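ThermoDBP-single stranded DNA binding protein (Thermoproteus tenax, PDB 3TEK) binds single-stranded DNA, probably standing in for the canonical single-stranded DNA-binding protein that the Thermoproteales lack. Local coordinates at residues A[15-26]-A[62-70]; A[25-36]-A[114-125]. One frame throughout, in Å; residues are numbered along the deposited sequence.

Contact 1: residues A[15-26]-A[62-70]; sequences SELITKGEKKLV and GSLREQFGP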
loop_
_atom_site.group_PDB
_atom_site.type_symbol
_atom_site.label_atom_id
_atom_site.label_comp_id
_atom_site.label_asym_id
_atom_site.label_seq_id
_atom_site.Cartn_x
_atom_site.Cartn_y
_atom_site.Cartn_z
ATOM N N SER A 15 -7.153 9.144 -4.281
ATOM C CA SER A 15 -8.158 8.196 -4.732
ATOM C C SER A 15 -9.205 8.774 -5.694
ATOM O O SER A 15 -9.378 9.985 -5.835
ATOM C CB SER A 15 -8.858 7.581 -3.530
ATOM O OG SER A 15 -9.576 8.552 -2.801
ATOM N N GLU A 16 -9.898 7.879 -6.372
ATOM C CA GLU A 16 -11.082 8.241 -7.144
ATOM C C GLU A 16 -11.969 7.023 -7.316
ATOM O O GLU A 16 -11.537 5.878 -7.118
ATOM C CB GLU A 16 -10.709 8.828 -8.508
ATOM C CG GLU A 16 -9.922 7.912 -9.435
ATOM C CD GLU A 16 -9.401 8.669 -10.642
ATOM O OE1 GLU A 16 -10.206 9.000 -11.541
ATOM O OE2 GLU A 16 -8.186 8.956 -10.676
ATOM N N LEU A 17 -13.219 7.281 -7.670
ATOM C CA LEU A 17 -14.140 6.190 -7.913
ATOM C C LEU A 17 -14.039 5.718 -9.357
ATOM O O LEU A 17 -13.719 6.472 -10.258
ATOM C CB LEU A 17 -15.575 6.597 -7.561
ATOM C CG LEU A 17 -15.810 6.735 -6.045
ATOM C CD1 LEU A 17 -17.235 7.171 -5.731
ATOM C CD2 LEU A 17 -15.503 5.444 -5.289
ATOM N N ILE A 18 -14.320 4.449 -9.558
ATOM C CA ILE A 18 -14.555 3.955 -10.880
ATOM C C ILE A 18 -15.793 3.086 -10.864
ATOM O O ILE A 18 -16.119 2.461 -9.861
ATOM C CB ILE A 18 -13.342 3.191 -11.416
ATOM C CG1 ILE A 18 -13.043 1.970 -10.615
ATOM C CG2 ILE A 18 -12.037 4.074 -11.357
ATOM C CD1 ILE A 18 -11.506 1.551 -10.829
ATOM N N THR A 19 -16.497 3.056 -11.975
ATOM C CA THR A 19 -17.789 2.388 -12.049
ATOM C C THR A 19 -17.698 1.170 -12.956
ATOM O O THR A 19 -17.102 1.244 -14.033
ATOM C CB THR A 19 -18.860 3.305 -12.587
ATOM O OG1 THR A 19 -19.080 4.358 -11.655
ATOM C CG2 THR A 19 -20.170 2.530 -12.798
ATOM N N LYS A 20 -18.253 0.066 -12.460
ATOM C CA LYS A 20 -18.314 -1.204 -13.147
ATOM C C LYS A 20 -19.745 -1.674 -12.961
ATOM O O LYS A 20 -20.108 -2.191 -11.906
ATOM C CB LYS A 20 -17.325 -2.190 -12.527
ATOM C CG LYS A 20 -17.336 -3.600 -13.086
ATOM C CD LYS A 20 -16.213 -4.422 -12.447
ATOM C CE LYS A 20 -16.530 -5.883 -12.305
ATOM N NZ LYS A 20 -17.481 -6.359 -13.330
ATOM N N GLY A 21 -20.565 -1.467 -13.984
ATOM C CA GLY A 21 -21.996 -1.772 -13.894
ATOM C C GLY A 21 -22.565 -0.890 -12.813
ATOM O O GLY A 21 -22.394 0.319 -12.863
ATOM N N GLU A 22 -23.166 -1.488 -11.792
ATOM C CA GLU A 22 -23.706 -0.702 -10.677
ATOM C C GLU A 22 -22.739 -0.569 -9.508
ATOM O O GLU A 22 -23.055 0.070 -8.517
ATOM C CB GLU A 22 -25.031 -1.299 -10.204
ATOM C CG GLU A 22 -26.103 -1.217 -11.274
ATOM C CD GLU A 22 -27.515 -1.395 -10.749
ATOM O OE1 GLU A 22 -27.699 -1.664 -9.542
ATOM O OE2 GLU A 22 -28.449 -1.253 -11.561
ATOM N N LYS A 23 -21.559 -1.161 -9.638
ATOM C CA LYS A 23 -20.626 -1.211 -8.537
ATOM C C LYS A 23 -19.641 -0.047 -8.640
ATOM O O LYS A 23 -19.187 0.306 -9.721
ATOM C CB LYS A 23 -19.883 -2.554 -8.507
ATOM C CG LYS A 23 -20.775 -3.829 -8.668
ATOM C CD LYS A 23 -21.424 -4.332 -7.334
ATOM C CE LYS A 23 -22.097 -5.733 -7.463
ATOM N NZ LYS A 23 -23.163 -5.755 -8.499
ATOM N N LYS A 24 -19.345 0.576 -7.516
ATOM C CA LYS A 24 -18.320 1.581 -7.464
ATOM C C LYS A 24 -17.092 0.955 -6.807
ATOM O O LYS A 24 -17.200 0.341 -5.761
ATOM C CB LYS A 24 -18.791 2.759 -6.637
ATOM C CG LYS A 24 -19.966 3.471 -7.218
ATOM C CD LYS A 24 -19.534 4.452 -8.290
ATOM C CE LYS A 24 -20.664 5.458 -8.626
ATOM N NZ LYS A 24 -21.479 4.966 -9.761
ATOM N N LEU A 25 -15.932 1.105 -7.423
ATOM C CA LEU A 25 -14.677 0.680 -6.812
ATOM C C LEU A 25 -13.821 1.910 -6.535
ATOM O O LEU A 25 -14.063 2.979 -7.094
ATOM C CB LEU A 25 -13.941 -0.323 -7.700
ATOM C CG LEU A 25 -14.795 -1.575 -7.976
ATOM C CD1 LEU A 25 -15.271 -1.545 -9.376
ATOM C CD2 LEU A 25 -13.990 -2.848 -7.761
ATOM N N VAL A 26 -12.816 1.731 -5.690
ATOM C CA VAL A 26 -11.934 2.817 -5.313
ATOM C C VAL A 26 -10.551 2.543 -5.863
ATOM O O VAL A 26 -9.897 1.567 -5.473
ATOM C CB VAL A 26 -11.880 3.012 -3.788
ATOM C CG1 VAL A 26 -11.069 4.278 -3.440
ATOM C CG2 VAL A 26 -13.318 3.117 -3.190
ATOM N N GLY A 62 -8.937 6.302 4.774
ATOM C CA GLY A 62 -8.901 7.665 4.255
ATOM C C GLY A 62 -9.555 7.790 2.887
ATOM O O GLY A 62 -10.344 8.693 2.669
ATOM N N SER A 63 -9.234 6.875 1.970
ATOM C CA SER A 63 -9.863 6.894 0.643
ATOM C C SER A 63 -11.386 6.640 0.726
ATOM O O SER A 63 -12.151 7.245 -0.012
ATOM C CB SER A 63 -9.209 5.900 -0.303
ATOM O OG SER A 63 -7.805 6.156 -0.426
ATOM N N LEU A 64 -11.818 5.760 1.616
ATOM C CA LEU A 64 -13.236 5.499 1.737
ATOM C C LEU A 64 -14.017 6.733 2.224
ATOM O O LEU A 64 -15.091 7.030 1.719
ATOM C CB LEU A 64 -13.496 4.281 2.629
ATOM C CG LEU A 64 -13.202 2.921 1.970
ATOM C CD1 LEU A 64 -13.100 1.857 3.001
ATOM C CD2 LEU A 64 -14.240 2.533 0.898
ATOM N N ARG A 65 -13.453 7.423 3.197
ATOM C CA ARG A 65 -13.993 8.690 3.671
ATOM C C ARG A 65 -14.045 9.740 2.572
ATOM O O ARG A 65 -15.049 10.426 2.440
ATOM C CB ARG A 65 -13.155 9.238 4.829
ATOM C CG ARG A 65 -13.300 8.452 6.089
ATOM C CD ARG A 65 -12.655 9.164 7.300
ATOM N NE ARG A 65 -12.050 8.172 8.193
ATOM C CZ ARG A 65 -10.748 7.887 8.272
ATOM N NH1 ARG A 65 -9.851 8.558 7.545
ATOM N NH2 ARG A 65 -10.342 6.945 9.120
ATOM N N GLU A 66 -12.947 9.867 1.816
ATOM C CA GLU A 66 -12.863 10.809 0.679
ATOM C C GLU A 66 -13.995 10.574 -0.304
ATOM O O GLU A 66 -14.778 11.483 -0.629
ATOM C CB GLU A 66 -11.553 10.620 -0.079
ATOM C CG GLU A 66 -10.413 11.442 0.418
ATOM C CD GLU A 66 -10.440 12.856 -0.158
ATOM O OE1 GLU A 66 -10.561 13.000 -1.406
ATOM O OE2 GLU A 66 -10.336 13.815 0.641
ATOM N N GLN A 67 -14.098 9.331 -0.757
ATOM C CA GLN A 67 -15.041 9.014 -1.818
ATOM C C GLN A 67 -16.516 8.883 -1.401
ATOM O O GLN A 67 -17.391 9.260 -2.177
ATOM C CB GLN A 67 -14.578 7.763 -2.577
ATOM C CG GLN A 67 -13.217 7.965 -3.247
ATOM C CD GLN A 67 -13.126 9.269 -4.025
ATOM O OE1 GLN A 67 -14.093 9.700 -4.665
ATOM N NE2 GLN A 67 -11.957 9.897 -3.984
ATOM N N PHE A 68 -16.786 8.345 -0.218
ATOM C CA PHE A 68 -18.176 8.091 0.217
ATOM C C PHE A 68 -18.662 8.934 1.410
ATOM O O PHE A 68 -19.762 8.707 1.902
ATOM C CB PHE A 68 -18.346 6.622 0.583
ATOM C CG PHE A 68 -18.064 5.695 -0.547
ATOM C CD1 PHE A 68 -18.985 5.545 -1.582
ATOM C CD2 PHE A 68 -16.884 4.972 -0.579
ATOM C CE1 PHE A 68 -18.726 4.690 -2.643
ATOM C CE2 PHE A 68 -16.601 4.104 -1.629
ATOM C CZ PHE A 68 -17.533 3.954 -2.667
ATOM N N GLY A 69 -17.828 9.858 1.889
ATOM C CA GLY A 69 -18.131 10.669 3.074
ATOM C C GLY A 69 -18.093 9.888 4.381
ATOM O O GLY A 69 -17.439 8.859 4.459
ATOM N N PRO A 70 -18.825 10.350 5.413
ATOM C CA PRO A 70 -18.690 9.713 6.728
ATOM C C PRO A 70 -19.117 8.246 6.750
ATOM O O PRO A 70 -18.529 7.475 7.501
ATOM C CB PRO A 70 -19.591 10.567 7.644
ATOM C CG PRO A 70 -20.559 11.204 6.742
ATOM C CD PRO A 70 -19.820 11.437 5.439
HETATM O O HOH W 1 -7.898 11.956 -3.105
HETATM O O HOH W 2 -7.971 9.429 -0.898
HETATM O O HOH W 3 -13.895 9.782 -7.706
#
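The C-terminal end of helix 52-68 packs here on the first beta hairpin of the sheet, with Q67 meeting S15 and F68 meeting L17 and V26. The CG of Q67 stands beside the backbone N and the chain bends at chi2 (-48°), which turns the amide alongside S15 and E16. NE2 then gives an almost straight bond to S15 OG (3.0 Å, 167° at the hydrogen), with the hydroxyl lying close to the amide plane. The other end of the same amide is held by a water, which donates to Q67 OE1 and accepts from L17 N, so both amide atoms are tied to the edge strand 13-20. S15 CB also rests against S63 OG at 3.6 Å, while S63 OG itself bonds back to A59 O one helical turn earlier.

Next to the amide, L17 and Q67 run past one another head to tail, which brings L17 CD2 to 3.6 Å from F68 CZ. V26 CG2 reaches F68 CE2 (3.8 Å) from the neighbouring strand, and K24 CB lies near the ring plane at its edge. L64 and F68 also touch helix 71-79. This is helix-on-sheet packing in a two-layer alpha+beta arrangement.

Contact 2: residues A[25-36]-A[114-125]; sequences LVLIRWNTGKTS and DIFMISTELVLD
Strands 25-31 and 116-124 run antiparallel, their axes approaching to 4.6 Å with 162° between directions, and form the central pair of the four-stranded sheet. V26, I28 and W30 face L124, L122 and T120 as hydrogen-bonded pairs, with I28 N to L122 O the shortest bond at 2.7 Å. At T32 the pattern changes: T32 N still reaches I118 O, but I118 N turns to the hydroxyl T32 OG1 (3.1 Å). That hydroxyl, set between backbone N and carbonyl carbon (chi1 63°), donates a hydrogen bond to G33 O. N31 OD1 accepts from G33 N in an Asx turn. The register has slipped by one residue where T35 pairs with F116.

One face of the pair is mostly apolar, the exception being T120, whose OG1 hydrogen-bonds to T138 and W133. W30 CE3 lies obliquely against L122 CD1 (4.0 Å) and T120 CG2, and its ring meets F52 edge-to-face. Helix 52-68 packs on L122 and L124, and helix 83-108 on I118. Farther along, T35 O sits over one face of the F116 ring, which also meets the ring of F100.

The other face is more polar. R29 and E121 lie side by side, and E121 OE2 comes to the guanidinium edge, in its plane, in a long salt bridge (3.9 Å to R29 NE) with the two planes 68° apart. L27 CD1 packs on V123 CG2 at 3.9 Å. Thus one face packs under the helices, while the other mixes the L27-V123 contact with R29 and E121, whose stronger partners are E16 and N134; the T32 hydroxyl takes the place of a backbone carbonyl as acceptor for I118 N, next to the register shift.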
loop_
_atom_site.group_PDB
_atom_site.type_symbol
_atom_site.label_atom_id
_atom_site.label_comp_id
_atom_site.label_asym_id
_atom_site.label_seq_id
_atom_site.Cartn_x
_atom_site.Cartn_y
_atom_site.Cartn_z
ATOM N N LEU A 25 -15.932 1.105 -7.423
ATOM C CA LEU A 25 -14.677 0.680 -6.812
ATOM C C LEU A 25 -13.821 1.910 -6.535
ATOM O O LEU A 25 -14.063 2.979 -7.094
ATOM C CB LEU A 25 -13.941 -0.323 -7.700
ATOM C CG LEU A 25 -14.795 -1.575 -7.976
ATOM C CD1 LEU A 25 -15.271 -1.545 -9.376
ATOM C CD2 LEU A 25 -13.990 -2.848 -7.761
ATOM N N VAL A 26 -12.816 1.731 -5.690
ATOM C CA VAL A 26 -11.934 2.817 -5.313
ATOM C C VAL A 26 -10.551 2.543 -5.863
ATOM O O VAL A 26 -9.897 1.567 -5.473
ATOM C CB VAL A 26 -11.880 3.012 -3.788
ATOM C CG1 VAL A 26 -11.069 4.278 -3.440
ATOM C CG2 VAL A 26 -13.318 3.117 -3.190
ATOM N N LEU A 27 -10.126 3.395 -6.797
ATOM C CA LEU A 27 -8.730 3.406 -7.253
ATOM C C LEU A 27 -7.887 4.208 -6.267
ATOM O O LEU A 27 -8.175 5.371 -6.022
ATOM C CB LEU A 27 -8.631 4.004 -8.650
ATOM C CG LEU A 27 -7.252 4.134 -9.293
ATOM C CD1 LEU A 27 -6.509 2.807 -9.336
ATOM C CD2 LEU A 27 -7.408 4.680 -10.683
ATOM N N ILE A 28 -6.864 3.580 -5.689
ATOM C CA ILE A 28 -6.040 4.245 -4.707
ATOM C C ILE A 28 -4.596 4.330 -5.204
ATOM O O ILE A 28 -3.988 3.326 -5.582
ATOM C CB ILE A 28 -6.058 3.525 -3.377
ATOM C CG1 ILE A 28 -7.494 3.386 -2.852
ATOM C CG2 ILE A 28 -5.180 4.252 -2.362
ATOM C CD1 ILE A 28 -7.550 2.704 -1.540
ATOM N N ARG A 29 -4.065 5.548 -5.192
ATOM C CA ARG A 29 -2.670 5.798 -5.478
ATOM C C ARG A 29 -1.996 6.028 -4.146
ATOM O O ARG A 29 -2.345 6.963 -3.432
ATOM C CB ARG A 29 -2.505 7.026 -6.375
ATOM C CG ARG A 29 -3.114 6.839 -7.760
ATOM C CD ARG A 29 -3.174 8.116 -8.581
ATOM N NE ARG A 29 -4.033 7.896 -9.749
ATOM C CZ ARG A 29 -5.158 8.554 -10.047
ATOM N NH1 ARG A 29 -5.606 9.556 -9.292
ATOM N NH2 ARG A 29 -5.830 8.221 -11.149
ATOM N N TRP A 30 -1.019 5.186 -3.823
ATOM C CA TRP A 30 -0.434 5.176 -2.496
ATOM C C TRP A 30 1.086 5.277 -2.546
ATOM O O TRP A 30 1.743 4.454 -3.165
ATOM C CB TRP A 30 -0.887 3.898 -1.783
ATOM C CG TRP A 30 -0.257 3.632 -0.451
ATOM C CD1 TRP A 30 0.011 4.537 0.525
ATOM C CD2 TRP A 30 0.178 2.362 0.049
ATOM N NE1 TRP A 30 0.581 3.919 1.603
ATOM C CE2 TRP A 30 0.703 2.582 1.341
ATOM C CE3 TRP A 30 0.194 1.070 -0.473
ATOM C CZ2 TRP A 30 1.224 1.553 2.129
ATOM C CZ3 TRP A 30 0.713 0.045 0.311
ATOM C CH2 TRP A 30 1.216 0.295 1.603
ATOM N N ASN A 31 1.637 6.309 -1.924
ATOM C CA ASN A 31 3.088 6.395 -1.741
ATOM C C ASN A 31 3.405 6.134 -0.296
ATOM O O ASN A 31 2.853 6.764 0.570
ATOM C CB ASN A 31 3.658 7.757 -2.167
ATOM C CG ASN A 31 5.223 7.788 -2.178
ATOM O OD1 ASN A 31 5.892 7.082 -1.408
ATOM N ND2 ASN A 31 5.795 8.617 -3.056
ATOM N N THR A 32 4.321 5.200 -0.052
ATOM C CA THR A 32 4.668 4.766 1.299
ATOM C C THR A 32 5.311 5.860 2.110
ATOM O O THR A 32 5.283 5.832 3.346
ATOM C CB THR A 32 5.723 3.632 1.263
ATOM O OG1 THR A 32 6.938 4.123 0.675
ATOM C CG2 THR A 32 5.196 2.441 0.463
ATOM N N GLY A 33 5.945 6.788 1.405
ATOM C CA GLY A 33 6.811 7.748 2.018
ATOM C C GLY A 33 8.210 7.212 2.101
ATOM O O GLY A 33 8.495 6.034 1.793
ATOM N N LYS A 34 9.090 8.119 2.493
ATOM C CA LYS A 34 10.521 7.869 2.604
ATOM C C LYS A 34 10.721 6.914 3.775
ATOM O O LYS A 34 10.337 7.226 4.906
ATOM C CB LYS A 34 11.234 9.219 2.836
ATOM C CG LYS A 34 12.754 9.264 2.686
ATOM C CD LYS A 34 13.194 10.746 2.602
ATOM C CE LYS A 34 14.630 10.990 2.997
ATOM N NZ LYS A 34 14.851 12.457 3.132
ATOM N N THR A 35 11.307 5.754 3.521
ATOM C CA THR A 35 11.386 4.718 4.551
ATOM C C THR A 35 12.541 3.754 4.267
ATOM O O THR A 35 13.316 3.974 3.349
ATOM C CB THR A 35 10.060 3.950 4.661
ATOM O OG1 THR A 35 10.118 3.030 5.759
ATOM C CG2 THR A 35 9.752 3.200 3.381
ATOM N N SER A 36 12.656 2.707 5.063
ATOM C CA SER A 36 13.676 1.689 4.846
ATOM C C SER A 36 12.959 0.373 4.902
ATOM O O SER A 36 11.792 0.334 5.346
ATOM C CB SER A 36 14.750 1.731 5.938
ATOM O OG SER A 36 14.193 1.444 7.215
ATOM N N ASP A 114 19.639 1.267 3.186
ATOM C CA ASP A 114 19.254 2.227 2.160
ATOM C C ASP A 114 17.811 2.735 2.348
ATOM O O ASP A 114 16.964 2.086 2.972
ATOM C CB ASP A 114 19.453 1.664 0.764
ATOM C CG ASP A 114 20.881 1.824 0.265
ATOM O OD1 ASP A 114 21.723 2.497 0.921
ATOM O OD2 ASP A 114 21.163 1.269 -0.811
ATOM N N ILE A 115 17.567 3.928 1.838
ATOM C CA ILE A 115 16.286 4.600 2.006
ATOM C C ILE A 115 15.608 4.694 0.654
ATOM O O ILE A 115 16.283 4.724 -0.373
ATOM C CB ILE A 115 16.471 5.990 2.612
ATOM C CG1 ILE A 115 17.072 5.851 3.991
ATOM C CG2 ILE A 115 15.147 6.685 2.788
ATOM C CD1 ILE A 115 16.241 5.020 4.920
ATOM N N PHE A 116 14.273 4.732 0.664
ATOM C CA PHE A 116 13.473 4.707 -0.564
ATOM C C PHE A 116 11.999 5.055 -0.319
ATOM O O PHE A 116 11.531 5.089 0.829
ATOM C CB PHE A 116 13.543 3.319 -1.220
ATOM C CG PHE A 116 13.036 2.214 -0.352
ATOM C CD1 PHE A 116 11.659 1.943 -0.262
ATOM C CD2 PHE A 116 13.912 1.449 0.398
ATOM C CE1 PHE A 116 11.186 0.918 0.569
ATOM C CE2 PHE A 116 13.454 0.434 1.243
ATOM C CZ PHE A 116 12.104 0.156 1.323
ATOM N N MET A 117 11.254 5.229 -1.383
ATOM C CA MET A 117 9.825 5.209 -1.281
ATOM C C MET A 117 9.197 4.455 -2.439
ATOM O O MET A 117 9.713 4.442 -3.527
ATOM C CB MET A 117 9.265 6.609 -1.163
ATOM C CG MET A 117 9.777 7.543 -2.150
ATOM S SD MET A 117 9.327 9.223 -1.794
ATOM C CE MET A 117 10.209 10.006 -3.073
ATOM N N ILE A 118 8.093 3.802 -2.185
ATOM C CA ILE A 118 7.422 3.067 -3.219
ATOM C C ILE A 118 6.104 3.732 -3.501
ATOM O O ILE A 118 5.390 4.064 -2.606
ATOM C CB ILE A 118 7.179 1.654 -2.766
ATOM C CG1 ILE A 118 8.512 0.973 -2.555
ATOM C CG2 ILE A 118 6.367 0.887 -3.759
ATOM C CD1 ILE A 118 8.435 -0.260 -1.801
ATOM N N SER A 119 5.800 3.942 -4.759
ATOM C CA SER A 119 4.468 4.366 -5.128
ATOM C C SER A 119 3.836 3.231 -5.928
ATOM O O SER A 119 4.479 2.617 -6.809
ATOM C CB SER A 119 4.481 5.627 -5.966
ATOM O OG SER A 119 5.046 5.340 -7.225
ATOM N N THR A 120 2.586 2.956 -5.620
ATOM C CA THR A 120 1.864 1.915 -6.338
ATOM C C THR A 120 0.390 2.269 -6.434
ATOM O O THR A 120 -0.054 3.288 -5.899
ATOM C CB THR A 120 2.085 0.542 -5.689
ATOM O OG1 THR A 120 1.571 -0.490 -6.569
ATOM C CG2 THR A 120 1.452 0.500 -4.289
ATOM N N GLU A 121 -0.347 1.465 -7.176
ATOM C CA GLU A 121 -1.784 1.647 -7.327
ATOM C C GLU A 121 -2.520 0.394 -6.914
ATOM O O GLU A 121 -2.070 -0.715 -7.202
ATOM C CB GLU A 121 -2.141 1.938 -8.770
ATOM C CG GLU A 121 -1.622 3.244 -9.286
ATOM C CD GLU A 121 -2.370 3.709 -10.546
ATOM O OE1 GLU A 121 -3.276 2.992 -11.062
ATOM O OE2 GLU A 121 -2.036 4.807 -11.001
ATOM N N LEU A 122 -3.651 0.599 -6.240
ATOM C CA LEU A 122 -4.550 -0.460 -5.765
ATOM C C LEU A 122 -5.990 -0.136 -6.204
ATOM O O LEU A 122 -6.356 1.049 -6.337
ATOM C CB LEU A 122 -4.510 -0.538 -4.216
ATOM C CG LEU A 122 -3.141 -0.320 -3.521
ATOM C CD1 LEU A 122 -3.273 -0.121 -2.020
ATOM C CD2 LEU A 122 -2.191 -1.504 -3.811
ATOM N N VAL A 123 -6.791 -1.179 -6.421
ATOM C CA VAL A 123 -8.261 -1.028 -6.598
ATOM C C VAL A 123 -8.950 -1.819 -5.471
ATOM O O VAL A 123 -8.711 -3.019 -5.297
ATOM C CB VAL A 123 -8.734 -1.533 -7.987
ATOM C CG1 VAL A 123 -10.307 -1.473 -8.140
ATOM C CG2 VAL A 123 -8.089 -0.718 -9.104
ATOM N N LEU A 124 -9.743 -1.134 -4.669
ATOM C CA LEU A 124 -10.488 -1.783 -3.606
ATOM C C LEU A 124 -11.918 -1.967 -4.059
ATOM O O LEU A 124 -12.562 -0.999 -4.455
ATOM C CB LEU A 124 -10.465 -0.956 -2.330
ATOM C CG LEU A 124 -11.414 -1.372 -1.174
ATOM C CD1 LEU A 124 -11.005 -2.706 -0.557
ATOM C CD2 LEU A 124 -11.448 -0.281 -0.125
ATOM N N ASP A 125 -12.423 -3.194 -3.946
ATOM C CA ASP A 125 -13.866 -3.438 -4.072
ATOM C C ASP A 125 -14.484 -3.251 -2.679
ATOM O O ASP A 125 -14.300 -4.096 -1.814
ATOM C CB ASP A 125 -14.127 -4.868 -4.608
ATOM C CG ASP A 125 -15.606 -5.153 -4.831
ATOM O OD1 ASP A 125 -16.469 -4.535 -4.151
ATOM O OD2 ASP A 125 -15.923 -6.007 -5.677
#

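Contacts 1 and 2 share L25 and V26 on strand 23-31, and their centres lie about 17 Å apart: contact 2 is near the middle of the chain, contact 1 out toward the hairpin end. The two meet on both sides of the sheet. On the polar side the salt bridge from E16 OE2 to R29 NH2 is modelled short, at 2.5 Å, a value to be read with caution. On the helical side S63 OG touches I28 CD1 at 3.6 Å, so helix 52-68 spans both contacts. Between them, the backbone atoms E16 O and L27 N (2.9 Å) probably hydrogen-bond. Strand 23-31 thus belongs to both contacts, within the single-stranded DNA-binding domain.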